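Local coordinates for protein pyocin S5 (Pseudomonas aeruginosa PAO1, PDB 6THK) that probably kills target bacteria as a pore-forming bacteriocin of the channel-forming colicin family, depolarising their cytoplasmic membrane, at residues 107-112 with 182-187. The protein carries 1 engineered substitution. Sequence-based numbering, arbitrary orientation.
Sequences HKMESD and KVLRQE
Three long helices, 42-87, 95-121 and 157-212, pack side by side in this elongated toxin, and M109 meets L184 where the second and third of them touch, away from the zinc sites. The two side chains approach each other at a slant, with SD of M109 3.8 Å from CD2 of L184 and CE of M109 4.1 Å from the same CD2 of L184. CB of L184 already points toward the other helix, and with CG anti to the backbone N (chi1 -175°) its CD2 methyl ends beside M109. Both residues are buried: V75 of helix 42-87 touches each of them, M109 also packs on L177, A180 and V181, and L184 on M102, V105 and L106, so the pair belongs to the apolar seam shared by all three helices. On the more exposed margin of this seam, E110 and R185 form a salt bridge between helices. E110 reaches across with its chain extended beyond CG, whereas R185 is bent at chi2 and chi3; the two side chains run at about a right angle. Their carboxylate and guanidinium planes lie 58° apart, and the oxygen comes to the guanidinium obliquely, so the groups do not pair in a flat, two-pronged fashion. A single short contact carries the bridge, OE1 of E110 lying 2.8 Å from NH1 of R185.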
loop_
_atom_site.group_PDB
_atom_site.type_symbol
_atom_site.label_atom_id
_atom_site.label_comp_id
_atom_site.label_asym_id
_atom_site.label_seq_id
_atom_site.Cartn_x
_atom_site.Cartn_y
_atom_site.Cartn_z
ATOM N N HIS A 107 -53.949 -0.841 3.441
ATOM C CA HIS A 107 -54.148 -0.775 4.886
ATOM C C HIS A 107 -55.564 -0.318 5.247
ATOM O O HIS A 107 -56.159 -0.838 6.200
ATOM C CB HIS A 107 -53.073 0.073 5.574
ATOM C CG HIS A 107 -52.805 -0.364 6.984
ATOM N ND1 HIS A 107 -52.360 -1.654 7.270
ATOM C CD2 HIS A 107 -52.950 0.314 8.148
ATOM C CE1 HIS A 107 -52.251 -1.712 8.589
ATOM N NE2 HIS A 107 -52.585 -0.550 9.158
ATOM N N LYS A 108 -56.121 0.610 4.441
ATOM C CA LYS A 108 -57.487 1.127 4.594
ATOM C C LYS A 108 -58.511 0.036 4.227
ATOM O O LYS A 108 -59.518 -0.109 4.920
ATOM C CB LYS A 108 -57.689 2.420 3.762
ATOM C CG LYS A 108 -59.122 2.978 3.696
ATOM C CD LYS A 108 -59.717 3.341 5.062
ATOM C CE LYS A 108 -61.191 3.651 4.972
ATOM N NZ LYS A 108 -61.813 3.740 6.320
ATOM N N MET A 109 -58.234 -0.729 3.152
ATOM C CA MET A 109 -59.066 -1.830 2.667
ATOM C C MET A 109 -59.114 -2.976 3.657
ATOM O O MET A 109 -60.183 -3.558 3.833
ATOM C CB MET A 109 -58.537 -2.344 1.336
ATOM C CG MET A 109 -59.131 -1.633 0.157
ATOM S SD MET A 109 -58.148 -1.847 -1.335
ATOM C CE MET A 109 -58.326 -3.550 -1.611
ATOM N N GLU A 110 -57.969 -3.313 4.281
ATOM C CA GLU A 110 -57.842 -4.367 5.290
ATOM C C GLU A 110 -58.628 -4.020 6.572
ATOM O O GLU A 110 -59.133 -4.930 7.232
ATOM C CB GLU A 110 -56.364 -4.590 5.670
ATOM C CG GLU A 110 -55.549 -5.465 4.734
ATOM C CD GLU A 110 -54.064 -5.533 5.039
ATOM O OE1 GLU A 110 -53.394 -6.429 4.484
ATOM O OE2 GLU A 110 -53.555 -4.684 5.804
ATOM N N SER A 111 -58.662 -2.721 6.962
ATOM C CA SER A 111 -59.359 -2.279 8.170
ATOM C C SER A 111 -60.868 -2.300 7.987
ATOM O O SER A 111 -61.577 -2.698 8.914
ATOM C CB SER A 111 -58.853 -0.928 8.663
ATOM O OG SER A 111 -58.668 -0.033 7.582
ATOM N N ASP A 112 -61.347 -1.941 6.768
ATOM C CA ASP A 112 -62.751 -1.998 6.366
ATOM C C ASP A 112 -63.156 -3.460 6.297
ATOM O O ASP A 112 -64.239 -3.799 6.787
ATOM C CB ASP A 112 -62.980 -1.338 4.995
ATOM C CG ASP A 112 -62.740 0.159 4.959
ATOM O OD1 ASP A 112 -62.577 0.761 6.044
ATOM O OD2 ASP A 112 -62.704 0.725 3.847
ATOM N N LYS A 182 -56.800 -9.403 -1.965
ATOM C CA LYS A 182 -55.969 -10.473 -2.541
ATOM C C LYS A 182 -55.263 -9.992 -3.802
ATOM O O LYS A 182 -54.066 -10.235 -3.960
ATOM C CB LYS A 182 -56.809 -11.721 -2.855
ATOM C CG LYS A 182 -57.110 -12.583 -1.636
ATOM C CD LYS A 182 -58.241 -13.582 -1.901
ATOM C CE LYS A 182 -58.439 -14.547 -0.754
ATOM N NZ LYS A 182 -58.987 -13.878 0.458
ATOM N N VAL A 183 -55.996 -9.281 -4.678
ATOM C CA VAL A 183 -55.475 -8.715 -5.919
ATOM C C VAL A 183 -54.465 -7.592 -5.624
ATOM O O VAL A 183 -53.364 -7.656 -6.163
ATOM C CB VAL A 183 -56.605 -8.284 -6.892
ATOM C CG1 VAL A 183 -56.049 -7.559 -8.118
ATOM C CG2 VAL A 183 -57.441 -9.490 -7.319
ATOM N N LEU A 184 -54.814 -6.596 -4.759
ATOM C CA LEU A 184 -53.919 -5.486 -4.402
ATOM C C LEU A 184 -52.631 -5.972 -3.736
ATOM O O LEU A 184 -51.569 -5.531 -4.147
ATOM C CB LEU A 184 -54.602 -4.379 -3.574
ATOM C CG LEU A 184 -53.764 -3.103 -3.255
ATOM C CD1 LEU A 184 -53.216 -2.423 -4.526
ATOM C CD2 LEU A 184 -54.555 -2.108 -2.463
ATOM N N ARG A 185 -52.721 -6.914 -2.771
ATOM C CA ARG A 185 -51.582 -7.521 -2.066
ATOM C C ARG A 185 -50.634 -8.237 -3.055
ATOM O O ARG A 185 -49.419 -8.174 -2.879
ATOM C CB ARG A 185 -52.086 -8.497 -0.991
ATOM C CG ARG A 185 -51.101 -8.812 0.129
ATOM C CD ARG A 185 -51.747 -8.683 1.503
ATOM N NE ARG A 185 -52.951 -9.507 1.637
ATOM C CZ ARG A 185 -53.620 -9.700 2.770
ATOM N NH1 ARG A 185 -53.201 -9.140 3.900
ATOM N NH2 ARG A 185 -54.700 -10.468 2.788
ATOM N N GLN A 186 -51.190 -8.869 -4.110
ATOM C CA GLN A 186 -50.436 -9.561 -5.161
ATOM C C GLN A 186 -49.717 -8.557 -6.082
ATOM O O GLN A 186 -48.598 -8.826 -6.519
ATOM C CB GLN A 186 -51.371 -10.460 -5.978
ATOM C CG GLN A 186 -50.839 -11.867 -6.208
ATOM C CD GLN A 186 -51.669 -12.636 -7.215
ATOM O OE1 GLN A 186 -52.897 -12.779 -7.082
ATOM N NE2 GLN A 186 -51.005 -13.174 -8.238
ATOM N N GLU A 187 -50.350 -7.420 -6.334
ATOM C CA GLU A 187 -49.766 -6.387 -7.168
ATOM C C GLU A 187 -48.720 -5.619 -6.373
ATOM O O GLU A 187 -47.707 -5.194 -6.911
ATOM C CB GLU A 187 -50.846 -5.436 -7.677
#